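Local coordinates for C2 domain protein (Scophthalmus maximus, PDB 3W56), which binds calcium through the loops at one end of its C2 domain and probably associates with lipid membranes, at residues I41-V46 against V88-T93; L84-H89 against G121-M126. One frame throughout, in Å; residues are numbered along the deposited sequence.

Contact 1: I41-V46 against V88-T93; sequences ITDGYV and VHDEDT
Tyr45 and His89 face each other as a hydrogen-bonded antiparallel pair. Tyr45 O accepts from His89 N at 2.8 Å, and Tyr45 N gives its hydrogen to His89 O at 3.0 Å. The Tyr45 ring is folded back over the neighbouring strand, its CG lying between the backbone N and the carbonyl carbon (chi1 70°). One ring face therefore rests on the CB of His89, with Tyr45 CE2 3.4 Å from it. The two rings are nearly parallel but slid apart, so they hardly overlap. Tyr45 OH finds its polar partner in Asp96. This is the tight part, buried and closely packed.

Toward the loops the contact turns acidic and more open. Glu91 N bonds almost straight to Asp43 O (2.9 Å, 174°). Asp90 OD1 takes the hydrogen of Asp43 N at 3.0 Å, the donor standing well above the carboxylate plane. Asp43 OD2 and Asp90 OD1 lie 4.3 Å apart, like charges whose repulsion a shared calcium would probably offset. Asp43, Asp90, Glu91 and Asp92 are calcium ligands of this protein, although no calcium is bound to the chain in this model. Asn63 N holds Asp43 OD1 from another loop.

Strands 44-50 and 83-90 are the inner pair of a four-stranded antiparallel sheet. Strand 53-57 flanks the first and strand 97-105 the second.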
loop_
_atom_site.group_PDB
_atom_site.type_symbol
_atom_site.label_atom_id
_atom_site.label_comp_id
_atom_site.label_asym_id
_atom_site.label_seq_id
_atom_site.Cartn_x
_atom_site.Cartn_y
_atom_site.Cartn_z
ATOM N N ILE A 41 5.278 10.513 -16.491
ATOM C CA ILE A 41 5.793 9.667 -15.409
ATOM C C ILE A 41 4.695 9.429 -14.347
ATOM O O ILE A 41 3.866 10.298 -14.100
ATOM C CB ILE A 41 7.096 10.243 -14.781
ATOM C CG1 ILE A 41 8.088 10.650 -15.891
ATOM C CG2 ILE A 41 7.711 9.227 -13.830
ATOM C CD1 ILE A 41 9.412 11.258 -15.404
ATOM N N THR A 42 4.680 8.241 -13.740
ATOM C CA THR A 42 3.608 7.866 -12.813
ATOM C C THR A 42 3.347 8.898 -11.663
ATOM O O THR A 42 4.275 9.400 -11.060
ATOM C CB THR A 42 3.838 6.428 -12.256
ATOM O OG1 THR A 42 3.633 5.448 -13.285
ATOM C CG2 THR A 42 2.819 6.147 -11.156
ATOM N N ASP A 43 2.082 9.228 -11.376
ATOM C CA ASP A 43 1.727 10.029 -10.196
ATOM C C ASP A 43 1.125 9.128 -9.120
ATOM O O ASP A 43 -0.103 9.064 -8.967
ATOM C CB ASP A 43 0.751 11.177 -10.536
ATOM C CG ASP A 43 1.319 12.128 -11.552
ATOM O OD1 ASP A 43 2.363 12.749 -11.250
ATOM O OD2 ASP A 43 0.753 12.226 -12.665
ATOM N N GLY A 44 1.990 8.406 -8.400
ATOM C CA GLY A 44 1.538 7.284 -7.604
ATOM C C GLY A 44 0.945 7.631 -6.265
ATOM O O GLY A 44 1.289 8.606 -5.595
ATOM N N TYR A 45 0.043 6.767 -5.845
ATOM C CA TYR A 45 -0.454 6.736 -4.514
ATOM C C TYR A 45 -0.897 5.335 -4.200
ATOM O O TYR A 45 -1.095 4.482 -5.102
ATOM C CB TYR A 45 -1.590 7.810 -4.257
ATOM C CG TYR A 45 -2.930 7.536 -4.956
ATOM C CD1 TYR A 45 -3.994 7.044 -4.238
ATOM C CD2 TYR A 45 -3.085 7.794 -6.288
ATOM C CE1 TYR A 45 -5.236 6.763 -4.864
ATOM C CE2 TYR A 45 -4.296 7.576 -6.924
ATOM C CZ TYR A 45 -5.352 7.054 -6.201
ATOM O OH TYR A 45 -6.597 6.821 -6.785
ATOM N N VAL A 46 -1.073 5.070 -2.914
ATOM C CA VAL A 46 -1.444 3.745 -2.398
ATOM C C VAL A 46 -2.730 3.739 -1.598
ATOM O O VAL A 46 -2.945 4.576 -0.701
ATOM C CB VAL A 46 -0.289 3.176 -1.520
ATOM C CG1 VAL A 46 -0.545 1.740 -1.149
ATOM C CG2 VAL A 46 1.040 3.333 -2.286
ATOM N N VAL A 88 -1.956 0.098 -5.649
ATOM C CA VAL A 88 -1.145 1.194 -6.166
ATOM C C VAL A 88 -1.871 1.798 -7.375
ATOM O O VAL A 88 -2.193 1.088 -8.342
ATOM C CB VAL A 88 0.257 0.732 -6.528
ATOM C CG1 VAL A 88 1.013 1.867 -7.198
ATOM C CG2 VAL A 88 0.981 0.214 -5.251
ATOM N N HIS A 89 -2.120 3.094 -7.321
ATOM C CA HIS A 89 -2.799 3.798 -8.436
ATOM C C HIS A 89 -1.986 4.922 -8.998
ATOM O O HIS A 89 -1.104 5.488 -8.347
ATOM C CB HIS A 89 -4.120 4.402 -7.997
ATOM C CG HIS A 89 -5.115 3.400 -7.550
ATOM N ND1 HIS A 89 -6.218 3.041 -8.315
ATOM C CD2 HIS A 89 -5.202 2.684 -6.407
ATOM C CE1 HIS A 89 -6.925 2.141 -7.656
ATOM N NE2 HIS A 89 -6.335 1.913 -6.487
ATOM N N ASP A 90 -2.305 5.261 -10.228
ATOM C CA ASP A 90 -1.676 6.366 -10.927
ATOM C C ASP A 90 -2.731 7.412 -11.084
ATOM O O ASP A 90 -3.771 7.153 -11.705
ATOM C CB ASP A 90 -1.197 5.828 -12.252
ATOM C CG ASP A 90 -0.450 6.853 -13.079
ATOM O OD1 ASP A 90 -0.364 8.061 -12.668
ATOM O OD2 ASP A 90 0.063 6.426 -14.146
ATOM N N GLU A 91 -2.537 8.570 -10.459
ATOM C CA GLU A 91 -3.623 9.561 -10.463
ATOM C C GLU A 91 -3.664 10.330 -11.766
ATOM O O GLU A 91 -2.644 10.769 -12.290
ATOM C CB GLU A 91 -3.470 10.551 -9.306
ATOM C CG GLU A 91 -4.503 11.676 -9.358
ATOM C CD GLU A 91 -4.168 12.811 -8.427
ATOM O OE1 GLU A 91 -4.893 12.968 -7.406
ATOM O OE2 GLU A 91 -3.174 13.547 -8.711
ATOM N N ASP A 92 -4.877 10.524 -12.283
ATOM C CA ASP A 92 -5.025 11.394 -13.423
ATOM C C ASP A 92 -6.294 12.204 -13.266
ATOM O O ASP A 92 -7.073 11.940 -12.375
ATOM C CB ASP A 92 -5.019 10.609 -14.723
ATOM C CG ASP A 92 -4.548 11.444 -15.885
ATOM O OD1 ASP A 92 -4.321 12.668 -15.673
ATOM O OD2 ASP A 92 -4.411 10.876 -16.996
ATOM N N THR A 93 -6.474 13.188 -14.146
ATOM C CA THR A 93 -7.537 14.176 -14.002
ATOM C C THR A 93 -8.910 13.565 -13.863
ATOM O O THR A 93 -9.676 13.941 -12.949
ATOM C CB THR A 93 -7.590 15.139 -15.181
ATOM O OG1 THR A 93 -6.303 15.763 -15.341
ATOM C CG2 THR A 93 -8.692 16.199 -14.905
#

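Contact 2: L84-H89 against G121-M126; sequences LRLEVH and GTLHYM
This contact belongs to the hydrophobic core of the C2 beta-sandwich, where strands 83-90 and 122-130 of different sheets meet. Leu84, Leu86 and Val88 point inward from one side. Leu123 and Tyr125 answer from the other. Leu86 makes a CH-pi contact. Its CD1 methyl stands over the centre of the Tyr125 ring, 3.5 Å from the centroid and only 6° off the ring normal. All six ring carbons of Tyr125 thus lie at similar distances from this one carbon. Leu86 CG is anti to its carbonyl carbon (chi1 -60°), and the branch then extends so that CD1 reaches the ring. Leu84 comes from the opposite direction, its CD2 3.7 Å from Tyr125 CE1.

No hydrogen bond crosses here. The segments' axes stay 9.4 Å apart at their closest, at 135°, as expected of packed sheets rather than neighbouring strands. Leu123 CD2 reaches across, touching Val88 CG2 at 3.7 Å and Leu86 CD1 at 3.8 Å. Tyr125 OH is hydrogen-bonded to Arg104 NE on strand 97-105, so the polar end of this core ring is tied to the opposite sheet. An alanine in place of Tyr125 is likely to leave the Leu86 methyl without its ring face and Arg104 NE without this acceptor.

On the other face of strand 83-90, away from the core, Glu87 joins two neighbours. Its OE2 receives both Arg85 NE (2.6 Å) and Arg85 NH2, a side-on salt bridge lying in the guanidinium plane. Its OE1 uses the anti lone pair to accept from His89 NE2 at 2.9 Å, in the plane of the imidazole ring.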
loop_
_atom_site.group_PDB
_atom_site.type_symbol
_atom_site.label_atom_id
_atom_site.label_comp_id
_atom_site.label_asym_id
_atom_site.label_seq_id
_atom_site.Cartn_x
_atom_site.Cartn_y
_atom_site.Cartn_z
ATOM N N LEU A 84 -5.040 -7.776 4.461
ATOM C CA LEU A 84 -4.414 -6.483 4.129
ATOM C C LEU A 84 -4.391 -6.411 2.610
ATOM O O LEU A 84 -3.853 -7.282 1.940
ATOM C CB LEU A 84 -2.974 -6.339 4.752
ATOM C CG LEU A 84 -2.151 -5.150 4.229
ATOM C CD1 LEU A 84 -2.679 -3.819 4.796
ATOM C CD2 LEU A 84 -0.667 -5.322 4.599
ATOM N N ARG A 85 -5.058 -5.417 2.055
ATOM C CA ARG A 85 -5.061 -5.185 0.630
ATOM C C ARG A 85 -4.499 -3.780 0.288
ATOM O O ARG A 85 -4.922 -2.704 0.827
ATOM C CB ARG A 85 -6.525 -5.360 0.111
ATOM C CG ARG A 85 -6.730 -4.891 -1.278
ATOM C CD ARG A 85 -8.225 -4.807 -1.562
ATOM N NE ARG A 85 -8.506 -4.385 -2.930
ATOM C CZ ARG A 85 -8.669 -5.229 -3.950
ATOM N NH1 ARG A 85 -8.567 -6.541 -3.746
ATOM N NH2 ARG A 85 -8.951 -4.768 -5.178
ATOM N N LEU A 86 -3.568 -3.793 -0.648
ATOM C CA LEU A 86 -2.842 -2.599 -1.044
ATOM C C LEU A 86 -3.089 -2.421 -2.509
ATOM O O LEU A 86 -2.911 -3.313 -3.308
ATOM C CB LEU A 86 -1.345 -2.720 -0.739
ATOM C CG LEU A 86 -0.985 -2.935 0.714
ATOM C CD1 LEU A 86 0.561 -2.922 0.947
ATOM C CD2 LEU A 86 -1.562 -1.909 1.642
ATOM N N GLU A 87 -3.536 -1.240 -2.871
ATOM C CA GLU A 87 -3.620 -0.954 -4.273
ATOM C C GLU A 87 -2.722 0.232 -4.578
ATOM O O GLU A 87 -2.794 1.269 -3.882
ATOM C CB GLU A 87 -5.059 -0.677 -4.685
ATOM C CG GLU A 87 -6.032 -1.742 -4.266
ATOM C CD GLU A 87 -7.456 -1.326 -4.518
ATOM O OE1 GLU A 87 -7.647 -0.214 -5.068
ATOM O OE2 GLU A 87 -8.370 -2.091 -4.125
ATOM N N VAL A 88 -1.956 0.098 -5.649
ATOM C CA VAL A 88 -1.145 1.194 -6.166
ATOM C C VAL A 88 -1.871 1.798 -7.375
ATOM O O VAL A 88 -2.193 1.088 -8.342
ATOM C CB VAL A 88 0.257 0.732 -6.528
ATOM C CG1 VAL A 88 1.013 1.867 -7.198
ATOM C CG2 VAL A 88 0.981 0.214 -5.251
ATOM N N HIS A 89 -2.120 3.094 -7.321
ATOM C CA HIS A 89 -2.799 3.798 -8.436
ATOM C C HIS A 89 -1.986 4.922 -8.998
ATOM O O HIS A 89 -1.104 5.488 -8.347
ATOM C CB HIS A 89 -4.120 4.402 -7.997
ATOM C CG HIS A 89 -5.115 3.400 -7.550
ATOM N ND1 HIS A 89 -6.218 3.041 -8.315
ATOM C CD2 HIS A 89 -5.202 2.684 -6.407
ATOM C CE1 HIS A 89 -6.925 2.141 -7.656
ATOM N NE2 HIS A 89 -6.335 1.913 -6.487
ATOM N N GLY A 121 6.884 -2.758 -11.813
ATOM C CA GLY A 121 7.234 -2.094 -10.569
ATOM C C GLY A 121 6.983 -2.964 -9.369
ATOM O O GLY A 121 6.262 -3.961 -9.440
ATOM N N THR A 122 7.628 -2.617 -8.244
ATOM C CA THR A 122 7.415 -3.353 -7.002
ATOM C C THR A 122 7.124 -2.368 -5.882
ATOM O O THR A 122 7.871 -1.412 -5.683
ATOM C CB THR A 122 8.666 -4.177 -6.609
ATOM O OG1 THR A 122 9.002 -5.015 -7.734
ATOM C CG2 THR A 122 8.388 -5.080 -5.379
ATOM N N LEU A 123 6.070 -2.673 -5.146
ATOM C CA LEU A 123 5.759 -1.877 -3.942
ATOM C C LEU A 123 6.359 -2.696 -2.789
ATOM O O LEU A 123 6.062 -3.918 -2.619
ATOM C CB LEU A 123 4.241 -1.868 -3.741
ATOM C CG LEU A 123 3.759 -1.292 -2.393
ATOM C CD1 LEU A 123 3.990 0.259 -2.167
ATOM C CD2 LEU A 123 2.210 -1.597 -2.231
ATOM N N HIS A 124 7.162 -2.052 -1.939
ATOM C CA HIS A 124 7.702 -2.680 -0.746
ATOM C C HIS A 124 7.044 -2.034 0.448
ATOM O O HIS A 124 6.701 -0.863 0.380
ATOM C CB HIS A 124 9.220 -2.420 -0.640
ATOM C CG HIS A 124 9.998 -2.825 -1.855
ATOM N ND1 HIS A 124 10.288 -4.141 -2.112
ATOM C CD2 HIS A 124 10.544 -2.105 -2.867
ATOM C CE1 HIS A 124 10.961 -4.232 -3.250
ATOM N NE2 HIS A 124 11.142 -3.017 -3.728
ATOM N N TYR A 125 6.793 -2.811 1.465
ATOM C CA TYR A 125 6.083 -2.265 2.638
ATOM C C TYR A 125 6.391 -3.125 3.825
ATOM O O TYR A 125 6.902 -4.262 3.738
ATOM C CB TYR A 125 4.583 -2.223 2.358
ATOM C CG TYR A 125 3.947 -3.588 2.138
ATOM C CD1 TYR A 125 3.281 -4.238 3.219
ATOM C CD2 TYR A 125 3.972 -4.218 0.892
ATOM C CE1 TYR A 125 2.642 -5.440 3.046
ATOM C CE2 TYR A 125 3.324 -5.478 0.701
ATOM C CZ TYR A 125 2.664 -6.079 1.804
ATOM O OH TYR A 125 1.993 -7.297 1.678
ATOM N N MET A 126 6.062 -2.600 4.992
ATOM C CA MET A 126 6.253 -3.307 6.216
ATOM C C MET A 126 4.922 -3.226 6.930
ATOM O O MET A 126 4.146 -2.278 6.744
ATOM C CB MET A 126 7.338 -2.684 7.101
ATOM C CG MET A 126 8.674 -2.988 6.525
ATOM S SD MET A 126 9.946 -2.440 7.652
ATOM C CE MET A 126 9.629 -3.461 9.105
#

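Overall arrangement
Both contacts use strand 83-90 and share Val88 and His89. Their centres are 13 Å apart. Contact 1 joins this strand to its neighbour 44-50 within one sheet. Contact 2 packs it against strand 122-130 of the other sheet. In chain order 41-46 comes first, then 84-93, then 121-126. The two contacts also touch directly, since Val46 CG2 lies 4.3 Å from Leu123 CD1. The centre of contact 2 lies about 4 Å from the centre of the folded chain, that of contact 1 about 12 Å, and contact 1 runs into the calcium-binding loops. One strand therefore leads from the sandwich core to the metal site.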